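Local coordinates for protein Rho guanine nucleotide exchange factor 11 (Homo sapiens, PDB 5JHH) that probably activates Rho-family GTPases by promoting exchange of their bound GDP for GTP through a DH domain followed by a PH domain, at residues Val26-Glu29 against Leu30-Glu34; His37-Thr40 against Leu41-Asp45; Ile76-Ser79 against Trp80-Met84; Ile164-Met167 against Gln168-Lys172. One frame throughout, in Å; residues are numbered along the deposited sequence. Where two conformers were deposited one is given.

Contact 1. Residues Val26-Glu29 against Leu30-Glu34; sequences VINE and LFVTE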
loop_
_atom_site.group_PDB
_atom_site.type_symbol
_atom_site.label_atom_id
_atom_site.label_comp_id
_atom_site.label_asym_id
_atom_site.label_seq_id
_atom_site.Cartn_x
_atom_site.Cartn_y
_atom_site.Cartn_z
ATOM N N VAL A 26 -18.119 -17.135 -3.229
ATOM C CA VAL A 26 -16.911 -16.424 -3.589
ATOM C C VAL A 26 -16.882 -16.098 -5.092
ATOM O O VAL A 26 -16.462 -15.010 -5.519
ATOM C CB VAL A 26 -15.661 -17.231 -3.272
ATOM C CG1 VAL A 26 -14.445 -16.354 -3.500
ATOM C CG2 VAL A 26 -15.677 -17.674 -1.837
ATOM N N ILE A 27 -17.335 -17.049 -5.886
ATOM C CA ILE A 27 -17.392 -16.849 -7.303
ATOM C C ILE A 27 -18.389 -15.748 -7.596
ATOM O O ILE A 27 -18.173 -14.910 -8.445
ATOM C CB ILE A 27 -17.766 -18.151 -8.031
ATOM C CG1 ILE A 27 -16.583 -19.091 -7.987
ATOM C CG2 ILE A 27 -18.131 -17.881 -9.479
ATOM C CD1 ILE A 27 -16.869 -20.460 -8.569
ATOM N N ASN A 28 -19.486 -15.753 -6.880
ATOM C CA ASN A 28 -20.445 -14.727 -7.065
ATOM C C ASN A 28 -19.817 -13.373 -6.706
ATOM O O ASN A 28 -19.959 -12.441 -7.454
ATOM C CB ASN A 28 -21.657 -15.010 -6.221
ATOM C CG ASN A 28 -22.730 -13.965 -6.370
ATOM O OD1 ASN A 28 -23.054 -13.249 -5.407
ATOM N ND2 ASN A 28 -23.307 -13.891 -7.545
ATOM N N GLU A 29 -19.125 -13.273 -5.574
ATOM C CA GLU A 29 -18.508 -12.014 -5.186
ATOM C C GLU A 29 -17.534 -11.507 -6.267
ATOM O O GLU A 29 -17.548 -10.338 -6.633
ATOM C CB GLU A 29 -17.774 -12.136 -3.842
ATOM C CG GLU A 29 -17.346 -10.770 -3.335
ATOM C CD GLU A 29 -16.471 -10.758 -2.110
ATOM O OE1 GLU A 29 -16.034 -11.831 -1.625
ATOM O OE2 GLU A 29 -16.206 -9.626 -1.641
ATOM N N LEU A 30 -16.709 -12.402 -6.783
ATOM C CA LEU A 30 -15.829 -12.073 -7.864
ATOM C C LEU A 30 -16.576 -11.456 -9.012
ATOM O O LEU A 30 -16.231 -10.366 -9.464
ATOM C CB LEU A 30 -15.091 -13.306 -8.338
ATOM C CG LEU A 30 -14.324 -13.127 -9.633
ATOM C CD1 LEU A 30 -13.126 -12.209 -9.425
ATOM C CD2 LEU A 30 -13.849 -14.476 -10.129
ATOM N N PHE A 31 -17.621 -12.133 -9.478
ATOM C CA PHE A 31 -18.401 -11.615 -10.580
ATOM C C PHE A 31 -19.021 -10.279 -10.273
ATOM O O PHE A 31 -18.949 -9.371 -11.086
ATOM C CB PHE A 31 -19.502 -12.586 -10.999
ATOM C CG PHE A 31 -19.008 -13.852 -11.685
ATOM C CD1 PHE A 31 -17.664 -14.125 -11.836
ATOM C CD2 PHE A 31 -19.913 -14.796 -12.116
ATOM C CE1 PHE A 31 -17.237 -15.285 -12.453
ATOM C CE2 PHE A 31 -19.498 -15.949 -12.739
ATOM C CZ PHE A 31 -18.164 -16.198 -12.918
ATOM N N VAL A 32 -19.646 -10.154 -9.122
ATOM C CA VAL A 32 -20.398 -8.952 -8.812
ATOM C C VAL A 32 -19.429 -7.795 -8.625
ATOM O O VAL A 32 -19.687 -6.699 -9.068
ATOM C CB VAL A 32 -21.280 -9.149 -7.568
ATOM C CG1 VAL A 32 -21.906 -7.837 -7.125
ATOM C CG2 VAL A 32 -22.393 -10.130 -7.896
ATOM N N THR A 33 -18.292 -8.043 -7.997
ATOM C CA THR A 33 -17.344 -6.959 -7.807
ATOM C C THR A 33 -16.550 -6.626 -9.096
ATOM O O THR A 33 -16.061 -5.511 -9.263
ATOM C CB THR A 33 -16.360 -7.290 -6.734
ATOM O OG1 THR A 33 -15.733 -8.552 -7.056
ATOM C CG2 THR A 33 -17.068 -7.329 -5.393
ATOM N N GLU A 34 -16.475 -7.549 -10.032
ATOM C CA GLU A 34 -15.951 -7.185 -11.345
ATOM C C GLU A 34 -16.876 -6.228 -12.081
ATOM O O GLU A 34 -16.439 -5.192 -12.603
ATOM C CB GLU A 34 -15.681 -8.396 -12.171
ATOM C CG GLU A 34 -14.933 -8.109 -13.443
ATOM C CD GLU A 34 -13.479 -7.651 -13.239
ATOM O OE1 GLU A 34 -12.853 -7.854 -12.164
ATOM O OE2 GLU A 34 -12.953 -7.085 -14.214
#
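E29 and T33, one helical turn apart, make the most polar part of this contact. The carbonyl oxygen E29 O accepts two bonds from the same residue: the amide T33 N at 2.8 Å, nearly in line with the C=O, and the hydroxyl T33 OG1 at 2.6 Å, coming in tilted from the carbonyl plane. With chi1 at 55°, OG1 sits between its own N and C, which turns it back onto that oxygen; having given its proton there, it takes a weak hydrogen bond from R169 NH1. The remaining backbone pairs are regular alpha-helical: L30 N to V26 O (2.9 Å), F31 N to I27 O (3.0 Å) and V32 N to N28 O (2.8 Å). The E29 carboxylate turns outward instead, and both its oxygens are bonded by another protein chain, through an aromatic side chain and backbone groups. On the other flank I27 and F31 lie side by side, and I27 CG2 makes a CH-pi contact over one face of the F31 ring, 4.0 Å from its centroid. N28 merely brushes V32, N28 ND2 to V32 CG2 3.9 Å. These residues belong to helix 18-54. V26, E29 and L30 pack on helix 165-182, F31 and E34 meet helix 70-89, and E34 reaches both neighbours, with OE1 in a salt bridge to R169 NH2 and OE2 hydrogen-bonded to H77 ND1.

Contact 2. Residues His37-Thr40 against Leu41-Asp45; sequences HLRT and LRVLD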
loop_
_atom_site.group_PDB
_atom_site.type_symbol
_atom_site.label_atom_id
_atom_site.label_comp_id
_atom_site.label_asym_id
_atom_site.label_seq_id
_atom_site.Cartn_x
_atom_site.Cartn_y
_atom_site.Cartn_z
ATOM N N HIS A 37 -16.587 -2.974 -10.537
ATOM C CA HIS A 37 -15.355 -2.280 -10.825
ATOM C C HIS A 37 -15.426 -1.605 -12.181
ATOM O O HIS A 37 -15.105 -0.441 -12.357
ATOM C CB HIS A 37 -14.175 -3.232 -10.736
ATOM C CG HIS A 37 -12.905 -2.582 -11.103
ATOM N ND1 HIS A 37 -12.283 -2.812 -12.310
ATOM C CD2 HIS A 37 -12.202 -1.616 -10.490
ATOM C CE1 HIS A 37 -11.226 -2.032 -12.406
ATOM N NE2 HIS A 37 -11.174 -1.284 -11.323
ATOM N N LEU A 38 -15.932 -2.335 -13.127
ATOM C CA LEU A 38 -16.247 -1.793 -14.424
ATOM C C LEU A 38 -17.096 -0.556 -14.309
ATOM O O LEU A 38 -16.887 0.423 -15.012
ATOM C CB LEU A 38 -16.919 -2.859 -15.254
ATOM C CG LEU A 38 -17.218 -2.559 -16.714
ATOM C CD1 LEU A 38 -16.008 -1.981 -17.433
ATOM C CD2 LEU A 38 -17.654 -3.847 -17.397
ATOM N N ARG A 39 -18.049 -0.570 -13.394
ATOM C CA ARG A 39 -18.894 0.601 -13.206
ATOM C C ARG A 39 -18.036 1.792 -12.828
ATOM O O ARG A 39 -18.169 2.877 -13.408
ATOM C CB ARG A 39 -19.950 0.349 -12.134
ATOM C CG ARG A 39 -21.110 1.340 -12.148
ATOM C CD ARG A 39 -21.659 1.578 -10.737
ATOM N NE ARG A 39 -22.151 2.937 -10.587
ATOM C CZ ARG A 39 -21.563 3.877 -9.853
ATOM N NH1 ARG A 39 -22.095 5.064 -9.796
ATOM N NH2 ARG A 39 -20.461 3.629 -9.158
ATOM N N THR A 40 -17.117 1.579 -11.890
ATOM C CA THR A 40 -16.275 2.653 -11.435
ATOM C C THR A 40 -15.404 3.202 -12.553
ATOM O O THR A 40 -15.198 4.398 -12.651
ATOM C CB THR A 40 -15.384 2.181 -10.296
ATOM O OG1 THR A 40 -16.203 1.740 -9.233
ATOM C CG2 THR A 40 -14.503 3.279 -9.767
ATOM N N LEU A 41 -14.892 2.345 -13.411
ATOM C CA LEU A 41 -14.121 2.856 -14.503
ATOM C C LEU A 41 -14.966 3.707 -15.442
ATOM O O LEU A 41 -14.449 4.681 -16.041
ATOM C CB LEU A 41 -13.447 1.756 -15.300
ATOM C CG LEU A 41 -12.504 0.856 -14.521
ATOM C CD1 LEU A 41 -11.969 -0.223 -15.458
ATOM C CD2 LEU A 41 -11.359 1.614 -13.899
ATOM N N ARG A 42 -16.230 3.338 -15.621
ATOM C CA ARG A 42 -17.094 4.099 -16.541
ATOM C C ARG A 42 -17.520 5.399 -15.940
ATOM O O ARG A 42 -17.757 6.357 -16.672
ATOM C CB ARG A 42 -18.320 3.333 -16.996
ATOM C CG ARG A 42 -17.930 2.219 -17.934
ATOM C CD ARG A 42 -19.138 1.483 -18.456
ATOM N NE ARG A 42 -18.771 0.724 -19.649
ATOM C CZ ARG A 42 -19.018 -0.559 -19.820
ATOM N NH1 ARG A 42 -18.610 -1.161 -20.926
ATOM N NH2 ARG A 42 -19.688 -1.236 -18.890
ATOM N N VAL A 43 -17.538 5.454 -14.617
ATOM C CA VAL A 43 -17.687 6.723 -13.943
ATOM C C VAL A 43 -16.468 7.604 -14.210
ATOM O O VAL A 43 -16.627 8.781 -14.536
ATOM C CB VAL A 43 -17.836 6.561 -12.438
ATOM C CG1 VAL A 43 -17.799 7.910 -11.754
ATOM C CG2 VAL A 43 -19.148 5.872 -12.127
ATOM N N LEU A 44 -15.258 7.039 -14.122
ATOM C CA LEU A 44 -14.104 7.836 -14.397
ATOM C C LEU A 44 -14.199 8.375 -15.815
ATOM O O LEU A 44 -13.806 9.520 -16.098
ATOM C CB LEU A 44 -12.810 7.027 -14.262
ATOM C CG LEU A 44 -12.393 6.609 -12.860
ATOM C CD1 LEU A 44 -11.209 5.664 -12.939
ATOM C CD2 LEU A 44 -12.000 7.833 -12.035
ATOM N N ASP A 45 -14.678 7.537 -16.721
ATOM C CA ASP A 45 -14.727 7.935 -18.131
ATOM C C ASP A 45 -15.716 9.060 -18.350
ATOM O O ASP A 45 -15.401 10.081 -18.916
ATOM C CB ASP A 45 -15.120 6.750 -18.983
ATOM C CG ASP A 45 -15.037 7.042 -20.439
ATOM O OD1 ASP A 45 -14.051 7.668 -20.824
ATOM O OD2 ASP A 45 -15.940 6.637 -21.206
#
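The middle of helix 18-54, the long first helix of the DH bundle, is where L38 meets R42 and H37 meets L41, each pair one turn apart. R42 runs extended from CG to NE and doubles back along the helix, since its chi1 of -71° sets CG beside the backbone N. This lays its guanidinium across L38: the methyl L38 CD1 stands over the centre of one face, and L38 CG lies 3.5 Å from R42 NH2. The charged end is thus supported by an apolar branch, while R42 NH1 makes a weak hydrogen bond to N78 OD1. On the inner side the isobutyl group of L41 packs against the side chain of H37. Behind the side chains the backbone ladder is regular, with L41 N to H37 O at 3.0 Å, V43 N to R39 O at 2.9 Å and L44 N to T40 O at 3.0 Å. Helices close in on several flanks: L38 and L41 pack on helix 70-89, where the H37 and H77 rings meet edge-to-face, H37 and T40 touch helix 165-182, and L44 rests on helix 159-162.

Contact 3. Residues Ile76-Ser79 against Trp80-Met84; sequences IHNS and WCEAM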
loop_
_atom_site.group_PDB
_atom_site.type_symbol
_atom_site.label_atom_id
_atom_site.label_comp_id
_atom_site.label_asym_id
_atom_site.label_seq_id
_atom_site.Cartn_x
_atom_site.Cartn_y
_atom_site.Cartn_z
ATOM N N ILE A 76 -10.292 -4.221 -21.320
ATOM C CA ILE A 76 -9.746 -5.322 -20.556
ATOM C C ILE A 76 -10.815 -5.919 -19.650
ATOM O O ILE A 76 -10.958 -7.155 -19.553
ATOM C CB ILE A 76 -8.639 -4.871 -19.580
ATOM C CG1 ILE A 76 -7.353 -4.451 -20.277
ATOM C CG2 ILE A 76 -8.336 -5.923 -18.521
ATOM C CD1 ILE A 76 -6.723 -5.493 -21.092
ATOM N N HIS A 77 -11.456 -5.061 -18.865
ATOM C CA HIS A 77 -12.406 -5.552 -17.866
ATOM C C HIS A 77 -13.789 -5.889 -18.428
ATOM O O HIS A 77 -14.466 -6.778 -17.901
ATOM C CB HIS A 77 -12.547 -4.603 -16.679
ATOM C CG HIS A 77 -11.347 -4.557 -15.810
ATOM N ND1 HIS A 77 -11.124 -5.469 -14.809
ATOM C CD2 HIS A 77 -10.297 -3.703 -15.781
ATOM C CE1 HIS A 77 -9.989 -5.187 -14.205
ATOM N NE2 HIS A 77 -9.458 -4.133 -14.789
ATOM N N ASN A 78 -14.224 -5.169 -19.438
ATOM C CA ASN A 78 -15.522 -5.420 -20.030
ATOM C C ASN A 78 -15.533 -6.777 -20.742
ATOM O O ASN A 78 -16.431 -7.572 -20.534
ATOM C CB ASN A 78 -15.814 -4.317 -21.013
ATOM C CG ASN A 78 -17.129 -4.502 -21.753
ATOM O OD1 ASN A 78 -18.203 -4.460 -21.174
ATOM N ND2 ASN A 78 -17.032 -4.675 -23.050
ATOM N N SER A 79 -14.494 -7.064 -21.505
ATOM C CA SER A 79 -14.399 -8.333 -22.179
ATOM C C SER A 79 -14.491 -9.444 -21.159
ATOM O O SER A 79 -15.275 -10.354 -21.300
ATOM C CB SER A 79 -13.118 -8.439 -23.015
ATOM O OG SER A 79 -11.942 -8.383 -22.202
ATOM N N TRP A 80 -13.718 -9.356 -20.096
ATOM C CA TRP A 80 -13.750 -10.394 -19.079
ATOM C C TRP A 80 -15.141 -10.479 -18.446
ATOM O O TRP A 80 -15.716 -11.547 -18.263
ATOM C CB TRP A 80 -12.690 -10.129 -17.993
ATOM C CG TRP A 80 -12.311 -11.338 -17.231
ATOM C CD1 TRP A 80 -12.159 -12.580 -17.743
ATOM C CD2 TRP A 80 -11.980 -11.434 -15.830
ATOM N NE1 TRP A 80 -11.772 -13.453 -16.763
ATOM C CE2 TRP A 80 -11.671 -12.781 -15.576
ATOM C CE3 TRP A 80 -11.980 -10.523 -14.754
ATOM C CZ2 TRP A 80 -11.290 -13.246 -14.297
ATOM C CZ3 TRP A 80 -11.615 -10.959 -13.502
ATOM C CH2 TRP A 80 -11.269 -12.330 -13.277
ATOM N N CYS A 81 -15.670 -9.327 -18.112
ATOM C CA CYS A 81 -17.007 -9.252 -17.602
ATOM C C CYS A 81 -18.030 -9.932 -18.518
ATOM O O CYS A 81 -18.890 -10.640 -18.040
ATOM C CB CYS A 81 -17.379 -7.819 -17.466
ATOM S SG CYS A 81 -18.141 -7.522 -15.920
ATOM N N GLU A 82 -17.959 -9.705 -19.822
ATOM C CA GLU A 82 -18.896 -10.351 -20.743
ATOM C C GLU A 82 -18.704 -11.889 -20.787
ATOM O O GLU A 82 -19.683 -12.618 -20.976
ATOM C CB GLU A 82 -18.823 -9.770 -22.174
ATOM C CG GLU A 82 -19.404 -8.355 -22.356
ATOM C CD GLU A 82 -20.922 -8.246 -22.129
ATOM O OE1 GLU A 82 -21.690 -8.748 -22.975
ATOM O OE2 GLU A 82 -21.367 -7.625 -21.123
ATOM N N ALA A 83 -17.474 -12.382 -20.629
ATOM C CA ALA A 83 -17.264 -13.830 -20.559
ATOM C C ALA A 83 -17.845 -14.397 -19.268
ATOM O O ALA A 83 -18.272 -15.542 -19.249
ATOM C CB ALA A 83 -15.788 -14.197 -20.693
ATOM N N MET A 84 -17.867 -13.617 -18.190
ATOM C CA MET A 84 -18.498 -14.049 -16.954
ATOM C C MET A 84 -20.006 -14.205 -17.141
ATOM O O MET A 84 -20.624 -15.109 -16.590
ATOM C CB MET A 84 -18.223 -13.061 -15.801
ATOM C CG MET A 84 -16.785 -12.997 -15.327
ATOM S SD MET A 84 -16.535 -11.648 -14.129
ATOM C CE MET A 84 -14.861 -12.046 -13.634
HETATM O O HOH W 1 -19.064 -6.248 -19.751
#
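This is an i to i+4 contact within helix 70-89 of the DH-domain helical bundle, carried mainly by backbone bonds from the amides of C81, E82 and A83 to the carbonyls of H77, N78 and S79. E82 N to N78 O is short at 2.7 Å; C81 N to H77 O is 2.8 Å. One residue earlier W80 N stands 3.6 Å from I76 O, so the ladder is stretched here. The S79 hydroxyl folds back over the preceding turn, chi1 63°, and OG bonds to E75 O, with I76 O also near; a bound glycerol, probably from the crystallisation liquor, is hydrogen-bonded to it as well. On the outer side a water lies between N78 OD1 and E82 OE2, 3.0 Å from E82 OE2, but its approach to the asparagine is too short to be trusted in detail. The inner side is the bundle core: H77 NE2 is hydrogen-bonded to E166 OE2 and H77 ND1 to E34 OE2, and W80 NE1 bonds to L100 O while its indole meets F105 edge-to-face. Over one face of that indole, toward the rim, hangs the terminal methyl of M84, with M84 CE 3.4 Å from W80 CZ3.

Contact 4. Residues Ile164-Met167 against Gln168-Lys172; sequences ISEM and QRLTK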
loop_
_atom_site.group_PDB
_atom_site.type_symbol
_atom_site.label_atom_id
_atom_site.label_comp_id
_atom_site.label_asym_id
_atom_site.label_seq_id
_atom_site.Cartn_x
_atom_site.Cartn_y
_atom_site.Cartn_z
ATOM N N ILE A 164 -7.716 5.329 -8.203
ATOM C CA ILE A 164 -6.907 4.281 -7.645
ATOM C C ILE A 164 -7.599 2.916 -7.653
ATOM O O ILE A 164 -6.999 1.906 -7.312
ATOM C CB ILE A 164 -6.491 4.656 -6.217
ATOM C CG1 ILE A 164 -5.328 3.806 -5.791
ATOM C CG2 ILE A 164 -7.642 4.476 -5.234
ATOM C CD1 ILE A 164 -4.809 4.133 -4.447
ATOM N N SER A 165 -8.832 2.865 -8.119
ATOM C CA SER A 165 -9.594 1.638 -8.041
ATOM C C SER A 165 -8.947 0.537 -8.860
ATOM O O SER A 165 -9.095 -0.612 -8.520
ATOM C CB SER A 165 -11.026 1.864 -8.521
ATOM O OG SER A 165 -10.897 2.253 -9.885
ATOM N N GLU A 166 -8.238 0.844 -9.936
ATOM C CA GLU A 166 -7.654 -0.227 -10.671
ATOM C C GLU A 166 -6.555 -0.949 -9.865
ATOM O O GLU A 166 -6.531 -2.177 -9.778
ATOM C CB GLU A 166 -7.041 0.278 -11.958
ATOM C CG GLU A 166 -6.493 -0.875 -12.812
ATOM C CD GLU A 166 -7.573 -1.689 -13.473
ATOM O OE1 GLU A 166 -8.697 -1.174 -13.544
ATOM O OE2 GLU A 166 -7.295 -2.825 -13.947
ATOM N N MET A 167 -5.613 -0.198 -9.319
ATOM C CA MET A 167 -4.604 -0.814 -8.483
ATOM C C MET A 167 -5.279 -1.617 -7.419
ATOM O O MET A 167 -4.940 -2.779 -7.198
ATOM C CB MET A 167 -3.676 0.212 -7.852
ATOM C CG MET A 167 -2.611 -0.390 -6.952
ATOM S SD MET A 167 -3.121 -0.769 -5.272
ATOM C CE MET A 167 -3.389 0.874 -4.607
ATOM N N GLN A 168 -6.267 -1.042 -6.764
ATOM C CA GLN A 168 -6.951 -1.776 -5.672
ATOM C C GLN A 168 -7.650 -3.045 -6.162
ATOM O O GLN A 168 -7.628 -4.050 -5.501
ATOM C CB GLN A 168 -7.974 -0.908 -4.938
ATOM C CG GLN A 168 -7.382 0.324 -4.261
ATOM C CD GLN A 168 -8.467 1.144 -3.551
ATOM O OE1 GLN A 168 -8.322 1.529 -2.381
ATOM N NE2 GLN A 168 -9.576 1.384 -4.255
ATOM N N ARG A 169 -8.239 -2.988 -7.339
ATOM C CA ARG A 169 -8.870 -4.152 -7.896
ATOM C C ARG A 169 -7.859 -5.297 -8.142
ATOM O O ARG A 169 -8.088 -6.430 -7.779
ATOM C CB ARG A 169 -9.590 -3.764 -9.179
ATOM C CG ARG A 169 -10.355 -4.903 -9.783
ATOM C CD ARG A 169 -11.233 -5.571 -8.736
ATOM N NE ARG A 169 -12.062 -6.580 -9.368
ATOM C CZ ARG A 169 -12.907 -7.373 -8.729
ATOM N NH1 ARG A 169 -13.065 -7.269 -7.443
ATOM N NH2 ARG A 169 -13.595 -8.273 -9.410
ATOM N N LEU A 170 -6.717 -4.992 -8.704
ATOM C CA LEU A 170 -5.714 -6.024 -8.881
ATOM C C LEU A 170 -5.273 -6.756 -7.589
ATOM O O LEU A 170 -4.974 -7.968 -7.622
ATOM C CB LEU A 170 -4.508 -5.467 -9.578
ATOM C CG LEU A 170 -4.682 -4.937 -11.000
ATOM C CD1 LEU A 170 -3.341 -4.363 -11.438
ATOM C CD2 LEU A 170 -5.144 -5.971 -12.022
ATOM N N THR A 171 -5.201 -6.029 -6.478
ATOM C CA THR A 171 -4.816 -6.606 -5.203
ATOM C C THR A 171 -5.846 -7.565 -4.688
ATOM O O THR A 171 -5.486 -8.446 -3.956
ATOM C CB THR A 171 -4.611 -5.558 -4.104
ATOM O OG1 THR A 171 -5.823 -4.857 -3.871
ATOM C CG2 THR A 171 -3.579 -4.583 -4.540
ATOM N N LYS A 172 -7.108 -7.437 -5.109
ATOM C CA LYS A 172 -8.114 -8.381 -4.691
ATOM C C LYS A 172 -8.108 -9.712 -5.428
ATOM O O LYS A 172 -8.615 -10.698 -4.909
ATOM C CB LYS A 172 -9.482 -7.788 -4.825
ATOM C CG LYS A 172 -9.640 -6.417 -4.226
ATOM C CD LYS A 172 -9.215 -6.368 -2.767
ATOM C CE LYS A 172 -9.048 -4.907 -2.332
ATOM N NZ LYS A 172 -9.711 -4.561 -1.035
#
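I164 and Q168 meet through both backbone and side chain, at the start of helix 165-182. The backbone bonds come first. Q168 N to I164 O (3.1 Å) is almost straight at 173° and ties the last loop residue into the helix; R169 N to S165 O (2.8 Å) and L170 N to E166 O (3.0 Å) carry the ladder on. The next step, T171 N to M167 O, is weak at 3.3 Å. T171 has a firmer link through its side chain: its hydroxyl sits between the backbone N and C, chi1 61°, and T171 OG1 gives its proton to Q168 O at 2.6 Å. Van der Waals contacts follow. The Q168 chain leaves beside its own N and runs extended back toward the loop, so that its amide crosses the I164 side chain at about a right angle, Q168 NE2 3.8 Å from I164 CG2. M167, bent at both later torsions, curls alongside the helix and sets M167 SD 3.9 Å from T171 CG2. Polar ends find partners beyond the contact: S165 OG bonds to L162 O, E166 OE2 to H77 NE2, and R169 is salt-bridged to E34 on helix 18-54. A second protein chain lies against I164, Q168, T171 and K172, with aromatic packing on I164 and Q168, while L170 packs on helices 107-121 and 189-227. The sequence QRLTKYPLLL that begins at Q168 is characteristic of the conserved region 3 helix of DH domains, which precedes the long last helix 189-227; this helix forms part of their GTPase-binding surface, consistent with the second chain lying against it here.

All four contacts are short runs of helix, i to i+4, in one DH bundle: contacts 1 and 2 lie in series on helix 18-54, contact 3 on helix 70-89 and contact 4 on helix 165-182. Contacts 2 and 4 are the more buried; 1 and 3 keep partly exposed sides. Only contacts 1 and 4 touch the second protein chain, and they place a carboxylate, an amide and apolar groups there. In contact 2 the exposed R42 lays its guanidinium against L38, whereas contact 3 has water and a glycerol on its outer side. Polar side chains of contacts 1, 3 and 4 meet one another in the interior, while contact 2 meets the other two helices largely by packing.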